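Local atomic coordinates of protein Niban 2 (PDB entry 7CTP), a protein that may suppress apoptosis and promote melanoma cell invasion, and carries a PH domain together with an extensive helical region. Residues T446-L455 against S467-K478. Numbering follows the deposited sequence.
Sequences TFETLLHQEL and SIQRVLERVLKK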
ATOM      1  N   THR A 446       9.543  -4.825  21.734  1.00 31.73           N
ATOM      2  CA  THR A 446       9.224  -4.517  23.124  1.00 32.02           C
ATOM      3  C   THR A 446       9.661  -5.646  24.048  1.00 40.26           C
ATOM      4  O   THR A 446      10.266  -5.403  25.103  1.00 32.26           O
ATOM      5  CB  THR A 446       7.726  -4.259  23.271  1.00 31.15           C
ATOM      6  OG1 THR A 446       7.341  -3.168  22.423  1.00 27.79           O
ATOM      7  CG2 THR A 446       7.392  -3.917  24.715  1.00 32.31           C
ATOM      8  N   PHE A 447       9.366  -6.893  23.665  1.00 30.36           N
ATOM      9  CA  PHE A 447       9.759  -8.033  24.489  1.00 34.37           C
ATOM     10  C   PHE A 447      11.265  -8.063  24.704  1.00 34.89           C
ATOM     11  O   PHE A 447      11.737  -8.258  25.829  1.00 34.49           O
ATOM     12  CB  PHE A 447       9.299  -9.353  23.864  1.00 29.33           C
ATOM     13  CG  PHE A 447       9.602 -10.556  24.723  1.00 27.04           C
ATOM     14  CD1 PHE A 447       8.813 -10.846  25.829  1.00 31.56           C
ATOM     15  CD2 PHE A 447      10.694 -11.372  24.447  1.00 33.81           C
ATOM     16  CE1 PHE A 447       9.099 -11.939  26.638  1.00 32.90           C
ATOM     17  CE2 PHE A 447      10.982 -12.465  25.248  1.00 34.06           C
ATOM     18  CZ  PHE A 447      10.185 -12.751  26.339  1.00 29.16           C
ATOM     19  N   GLU A 448      12.034  -7.871  23.629  1.00 30.04           N
ATOM     20  CA  GLU A 448      13.489  -7.889  23.743  1.00 35.86           C
ATOM     21  C   GLU A 448      13.974  -6.777  24.664  1.00 46.13           C
ATOM     22  O   GLU A 448      14.779  -7.009  25.576  1.00 42.31           O
ATOM     23  CB  GLU A 448      14.140  -7.753  22.366  1.00 42.17           C
ATOM     24  CG  GLU A 448      15.666  -7.687  22.442  1.00 46.77           C
ATOM     25  CD  GLU A 448      16.343  -7.720  21.088  1.00 53.94           C
ATOM     26  OE1 GLU A 448      15.666  -7.472  20.066  1.00 48.54           O
ATOM     27  OE2 GLU A 448      17.564  -7.985  21.052  1.00 53.20           O
ATOM     28  N   THR A 449      13.477  -5.558  24.444  1.00 38.50           N
ATOM     29  CA  THR A 449      13.924  -4.415  25.232  1.00 36.57           C
ATOM     30  C   THR A 449      13.581  -4.589  26.705  1.00 47.85           C
ATOM     31  O   THR A 449      14.419  -4.347  27.584  1.00 42.88           O
ATOM     32  CB  THR A 449      13.311  -3.132  24.680  1.00 38.85           C
ATOM     33  OG1 THR A 449      13.555  -3.064  23.271  1.00 36.80           O
ATOM     34  CG2 THR A 449      13.937  -1.915  25.348  1.00 38.17           C
ATOM     35  N   LEU A 450      12.352  -5.022  26.996  1.00 35.16           N
ATOM     36  CA  LEU A 450      11.931  -5.158  28.386  1.00 38.23           C
ATOM     37  C   LEU A 450      12.612  -6.343  29.063  1.00 43.09           C
ATOM     38  O   LEU A 450      12.920  -6.285  30.258  1.00 42.58           O
ATOM     39  CB  LEU A 450      10.409  -5.289  28.462  1.00 34.20           C
ATOM     40  CG  LEU A 450       9.610  -4.057  28.051  1.00 38.10           C
ATOM     41  CD1 LEU A 450       8.190  -4.148  28.572  1.00 36.20           C
ATOM     42  CD2 LEU A 450      10.293  -2.781  28.533  1.00 48.38           C
ATOM     43  N   LEU A 451      12.862  -7.425  28.320  1.00 33.38           N
ATOM     44  CA  LEU A 451      13.556  -8.564  28.913  1.00 35.83           C
ATOM     45  C   LEU A 451      14.986  -8.196  29.283  1.00 46.90           C
ATOM     46  O   LEU A 451      15.468  -8.562  30.360  1.00 46.43           O
ATOM     47  CB  LEU A 451      13.536  -9.762  27.967  1.00 35.56           C
ATOM     48  CG  LEU A 451      14.116 -11.080  28.497  1.00 39.35           C
ATOM     49  CD1 LEU A 451      13.384 -11.542  29.752  1.00 37.89           C
ATOM     50  CD2 LEU A 451      14.071 -12.167  27.426  1.00 47.76           C
ATOM     51  N   HIS A 452      15.677  -7.464  28.407  1.00 41.34           N
ATOM     52  CA  HIS A 452      17.036  -7.035  28.724  1.00 42.13           C
ATOM     53  C   HIS A 452      17.050  -6.175  29.983  1.00 50.75           C
ATOM     54  O   HIS A 452      17.918  -6.340  30.846  1.00 46.70           O
ATOM     55  CB  HIS A 452      17.634  -6.288  27.530  1.00 51.34           C
ATOM     56  CG  HIS A 452      19.069  -5.891  27.703  1.00 57.12           C
ATOM     57  ND1 HIS A 452      19.457  -4.595  27.978  1.00 66.39           N
ATOM     58  CD2 HIS A 452      20.211  -6.616  27.626  1.00 63.62           C
ATOM     59  CE1 HIS A 452      20.774  -4.540  28.067  1.00 55.80           C
ATOM     60  NE2 HIS A 452      21.256  -5.754  27.859  1.00 62.80           N
ATOM     61  N   GLN A 453      16.074  -5.270  30.114  1.00 42.24           N
ATOM     62  CA  GLN A 453      15.929  -4.482  31.337  1.00 53.49           C
ATOM     63  C   GLN A 453      15.756  -5.385  32.548  1.00 58.02           C
ATOM     64  O   GLN A 453      16.445  -5.231  33.564  1.00 54.82           O
ATOM     65  CB  GLN A 453      14.724  -3.550  31.226  1.00 49.49           C
ATOM     66  CG  GLN A 453      14.810  -2.463  30.180  1.00 51.55           C
ATOM     67  CD  GLN A 453      13.544  -1.634  30.130  1.00 51.51           C
ATOM     68  OE1 GLN A 453      12.610  -1.874  30.896  1.00 65.56           O
ATOM     69  NE2 GLN A 453      13.505  -0.651  29.234  1.00 58.56           N
ATOM     70  N   GLU A 454      14.813  -6.327  32.460  1.00 45.28           N
ATOM     71  CA  GLU A 454      14.523  -7.215  33.579  1.00 51.74           C
ATOM     72  C   GLU A 454      15.745  -8.029  33.971  1.00 55.83           C
ATOM     73  O   GLU A 454      15.982  -8.278  35.159  1.00 53.82           O
ATOM     74  CB  GLU A 454      13.363  -8.139  33.214  1.00 46.33           C
ATOM     75  CG  GLU A 454      12.836  -8.973  34.361  1.00 54.27           C
ATOM     76  CD  GLU A 454      11.889  -8.201  35.250  1.00 61.62           C
ATOM     77  OE1 GLU A 454      11.286  -8.832  36.143  1.00 72.71           O
ATOM     78  OE2 GLU A 454      11.742  -6.974  35.054  1.00 58.60           O
ATOM     79  N   LEU A 455      16.542  -8.435  32.983  1.00 46.06           N
ATOM     80  CA  LEU A 455      17.691  -9.291  33.242  1.00 48.64           C
ATOM     81  C   LEU A 455      18.828  -8.561  33.937  1.00 58.36           C
ATOM     82  O   LEU A 455      19.740  -9.215  34.450  1.00 60.75           O
ATOM     83  CB  LEU A 455      18.197  -9.880  31.935  1.00 55.64           C
ATOM     84  CG  LEU A 455      17.276 -10.925  31.337  1.00 52.85           C
ATOM     85  CD1 LEU A 455      18.046 -11.639  30.283  1.00 55.74           C
ATOM     86  CD2 LEU A 455      16.798 -11.874  32.410  1.00 57.32           C
ATOM     87  N   SER A 467      10.665 -14.524  35.049  1.00 59.26           N
ATOM     88  CA  SER A 467      10.753 -13.167  34.527  1.00 66.91           C
ATOM     89  C   SER A 467      10.398 -13.133  33.044  1.00 50.40           C
ATOM     90  O   SER A 467       9.741 -12.196  32.578  1.00 50.82           O
ATOM     91  CB  SER A 467      12.140 -12.574  34.794  1.00 71.73           C
ATOM     92  OG  SER A 467      13.159 -13.267  34.091  1.00 70.78           O
ATOM     93  N   ILE A 468      10.797 -14.164  32.290  1.00 60.86           N
ATOM     94  CA  ILE A 468      10.354 -14.264  30.899  1.00 52.69           C
ATOM     95  C   ILE A 468       8.830 -14.251  30.825  1.00 48.86           C
ATOM     96  O   ILE A 468       8.234 -13.466  30.078  1.00 42.93           O
ATOM     97  CB  ILE A 468      10.938 -15.518  30.226  1.00 48.30           C
ATOM     98  CG1 ILE A 468      12.376 -15.261  29.762  1.00 54.10           C
ATOM     99  CG2 ILE A 468      10.082 -15.927  29.034  1.00 48.82           C
ATOM    100  CD1 ILE A 468      13.035 -16.454  29.111  1.00 57.06           C
ATOM    101  N   GLN A 469       8.177 -15.100  31.624  1.00 44.45           N
ATOM    102  CA  GLN A 469       6.720 -15.152  31.578  1.00 50.29           C
ATOM    103  C   GLN A 469       6.090 -13.867  32.106  1.00 43.69           C
ATOM    104  O   GLN A 469       4.998 -13.497  31.667  1.00 38.40           O
ATOM    105  CB  GLN A 469       6.196 -16.375  32.338  1.00 48.32           C
ATOM    106  CG  GLN A 469       6.261 -17.675  31.526  1.00 60.25           C
ATOM    107  CD  GLN A 469       5.839 -18.910  32.312  1.00 74.25           C
ATOM    108  OE1 GLN A 469       6.042 -20.042  31.864  1.00 79.05           O
ATOM    109  NE2 GLN A 469       5.238 -18.700  33.482  1.00 63.94           N
ATOM    110  N   ARG A 470       6.764 -13.159  33.018  1.00 41.49           N
ATOM    111  CA  ARG A 470       6.216 -11.891  33.497  1.00 52.05           C
ATOM    112  C   ARG A 470       6.403 -10.782  32.475  1.00 41.46           C
ATOM    113  O   ARG A 470       5.515  -9.940  32.301  1.00 36.26           O
ATOM    114  CB  ARG A 470       6.855 -11.479  34.825  1.00 47.28           C
ATOM    115  CG  ARG A 470       6.013 -11.812  36.047  1.00 65.58           C
ATOM    116  CD  ARG A 470       6.851 -11.751  37.315  1.00 68.05           C
ATOM    117  NE  ARG A 470       7.580 -10.490  37.459  1.00 76.68           N
ATOM    118  CZ  ARG A 470       8.904 -10.370  37.404  1.00 78.75           C
ATOM    119  NH1 ARG A 470       9.471  -9.180  37.556  1.00 79.39           N
ATOM    120  NH2 ARG A 470       9.664 -11.431  37.176  1.00 68.82           N
ATOM    121  N   VAL A 471       7.562 -10.751  31.815  1.00 38.03           N
ATOM    122  CA  VAL A 471       7.766  -9.805  30.724  1.00 36.97           C
ATOM    123  C   VAL A 471       6.782 -10.086  29.595  1.00 38.77           C
ATOM    124  O   VAL A 471       6.216  -9.161  28.995  1.00 36.15           O
ATOM    125  CB  VAL A 471       9.226  -9.867  30.240  1.00 43.76           C
ATOM    126  CG1 VAL A 471       9.391  -9.107  28.924  1.00 38.67           C
ATOM    127  CG2 VAL A 471      10.162  -9.315  31.307  1.00 50.49           C
ATOM    128  N   LEU A 472       6.556 -11.369  29.297  1.00 31.78           N
ATOM    129  CA  LEU A 472       5.603 -11.745  28.258  1.00 36.73           C
ATOM    130  C   LEU A 472       4.203 -11.259  28.604  1.00 34.35           C
ATOM    131  O   LEU A 472       3.504 -10.687  27.761  1.00 34.03           O
ATOM    132  CB  LEU A 472       5.626 -13.264  28.050  1.00 32.44           C
ATOM    133  CG  LEU A 472       4.531 -13.884  27.182  1.00 35.79           C
ATOM    134  CD1 LEU A 472       4.643 -13.390  25.736  1.00 29.57           C
ATOM    135  CD2 LEU A 472       4.579 -15.396  27.223  1.00 32.51           C
ATOM    136  N   GLU A 473       3.784 -11.454  29.857  1.00 31.25           N
ATOM    137  CA  GLU A 473       2.453 -11.012  30.259  1.00 32.44           C
ATOM    138  C   GLU A 473       2.321  -9.493  30.166  1.00 34.16           C
ATOM    139  O   GLU A 473       1.250  -8.977  29.823  1.00 38.35           O
ATOM    140  CB  GLU A 473       2.142 -11.509  31.672  1.00 44.93           C
ATOM    141  CG  GLU A 473       0.659 -11.699  31.979  1.00 50.65           C
ATOM    142  CD  GLU A 473      -0.037 -12.682  31.043  1.00 56.14           C
ATOM    143  OE1 GLU A 473       0.549 -13.738  30.715  1.00 57.49           O
ATOM    144  OE2 GLU A 473      -1.185 -12.387  30.634  1.00 66.58           O
ATOM    145  N   ARG A 474       3.405  -8.761  30.451  1.00 33.49           N
ATOM    146  CA  ARG A 474       3.377  -7.306  30.310  1.00 31.47           C
ATOM    147  C   ARG A 474       3.255  -6.892  28.850  1.00 32.08           C
ATOM    148  O   ARG A 474       2.545  -5.929  28.529  1.00 33.29           O
ATOM    149  CB  ARG A 474       4.634  -6.681  30.911  1.00 34.62           C
ATOM    150  CG  ARG A 474       4.575  -6.450  32.405  1.00 46.09           C
ATOM    151  CD  ARG A 474       5.912  -5.946  32.926  1.00 54.49           C
ATOM    152  NE  ARG A 474       6.208  -4.582  32.490  1.00 47.78           N
ATOM    153  CZ  ARG A 474       7.439  -4.109  32.312  1.00 46.08           C
ATOM    154  NH1 ARG A 474       8.490  -4.890  32.531  1.00 46.68           N
ATOM    155  NH2 ARG A 474       7.621  -2.854  31.914  1.00 43.30           N
ATOM    156  N   VAL A 475       3.974  -7.577  27.961  1.00 33.67           N
ATOM    157  CA  VAL A 475       3.932  -7.225  26.545  1.00 35.61           C
ATOM    158  C   VAL A 475       2.569  -7.567  25.954  1.00 30.87           C
ATOM    159  O   VAL A 475       2.038  -6.834  25.111  1.00 30.23           O
ATOM    160  CB  VAL A 475       5.090  -7.913  25.795  1.00 30.76           C
ATOM    161  CG1 VAL A 475       5.006  -7.655  24.287  1.00 28.15           C
ATOM    162  CG2 VAL A 475       6.419  -7.418  26.341  1.00 33.87           C
ATOM    163  N   LEU A 476       1.969  -8.669  26.406  1.00 27.36           N
ATOM    164  CA  LEU A 476       0.640  -9.037  25.928  1.00 29.39           C
ATOM    165  C   LEU A 476      -0.403  -7.978  26.280  1.00 32.15           C
ATOM    166  O   LEU A 476      -1.308  -7.702  25.480  1.00 32.32           O
ATOM    167  CB  LEU A 476       0.238 -10.400  26.496  1.00 32.03           C
ATOM    168  CG  LEU A 476       0.978 -11.626  25.957  1.00 29.03           C
ATOM    169  CD1 LEU A 476       0.599 -12.868  26.770  1.00 31.78           C
ATOM    170  CD2 LEU A 476       0.709 -11.846  24.459  1.00 33.17           C
ATOM    171  N   LYS A 477      -0.309  -7.372  27.470  1.00 30.77           N
ATOM    172  CA  LYS A 477      -1.275  -6.326  27.811  1.00 31.65           C
ATOM    173  C   LYS A 477      -1.052  -5.077  26.965  1.00 26.72           C
ATOM    174  O   LYS A 477      -2.018  -4.451  26.510  1.00 29.85           O
ATOM    175  CB  LYS A 477      -1.226  -5.992  29.309  1.00 35.53           C
ATOM    176  CG  LYS A 477      -1.506  -7.202  30.190  1.00 49.65           C
ATOM    177  CD  LYS A 477      -2.245  -6.911  31.491  1.00 63.75           C
ATOM    178  CE  LYS A 477      -2.446  -8.203  32.301  1.00 64.35           C
ATOM    179  NZ  LYS A 477      -1.191  -8.720  32.939  1.00 54.39           N
ATOM    180  N   LYS A 478       0.212  -4.717  26.714  1.00 27.59           N
ATOM    181  CA  LYS A 478       0.479  -3.613  25.794  1.00 28.61           C
ATOM    182  C   LYS A 478      -0.011  -3.954  24.391  1.00 30.05           C
ATOM    183  O   LYS A 478      -0.578  -3.098  23.699  1.00 26.09           O
ATOM    184  CB  LYS A 478       1.972  -3.277  25.772  1.00 28.14           C
ATOM    185  CG  LYS A 478       2.540  -2.828  27.128  1.00 32.10           C
ATOM    186  CD  LYS A 478       4.055  -2.680  27.062  1.00 35.24           C
ATOM    187  CE  LYS A 478       4.651  -2.372  28.437  1.00 41.82           C
ATOM    188  NZ  LYS A 478       4.261  -1.021  28.928  1.00 43.77           N
TER
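T446 OG1 is held by two bonds, one from the backbone N of L58 and one to the carbonyl O of N442, while on the same side chain CG2 rests 4.0 Å from V475 CG2 across the contact. The two helices form a helical hairpin: helix 422-455, a short connection, then helix 464-511 coming back, with the segments 446-455 and 467-478 roughly antiparallel, their axes at 139° and 9.7 Å apart at closest approach. Helix 384-391 touches F447 and L451, helix 342-378 touches I468 and L472, and the contact itself is packed knobs-into-holes from both sides. F447 is the main knob, fitting among I468, V471, L472 and V475. With CG anti to the backbone N (chi1 -176°), the ring reaches over to the partner helix, where its edge faces I468 O and L472 N; F447 CE1 is 3.7 Å from L472 N. Those two backbone atoms are already bonded to each other within their helix. V471 CG1 comes at the ring obliquely, 3.6 Å from F447 CD1. With an alanine here in place of F447 the ring is gone, and the hole among I468, V471, L472 and V475 is likely to be left underfilled, with the L391 contact lost as well. V471 is in turn a knob among F447, L450, L451 and E454, its CG2 lying 3.9 Å from E454 CB. E454 and R470 are modelled as a salt bridge, but too close together for its details to be trusted. L451 CD1 packs on I468 CG1 at 3.9 Å. L450 sits among V471, R474, V475 and K478, the last taking part through the aliphatic length of its chain, and L450 CD1 lies over one face of the R474 guanidinium, 3.6 Å from R474 NH2.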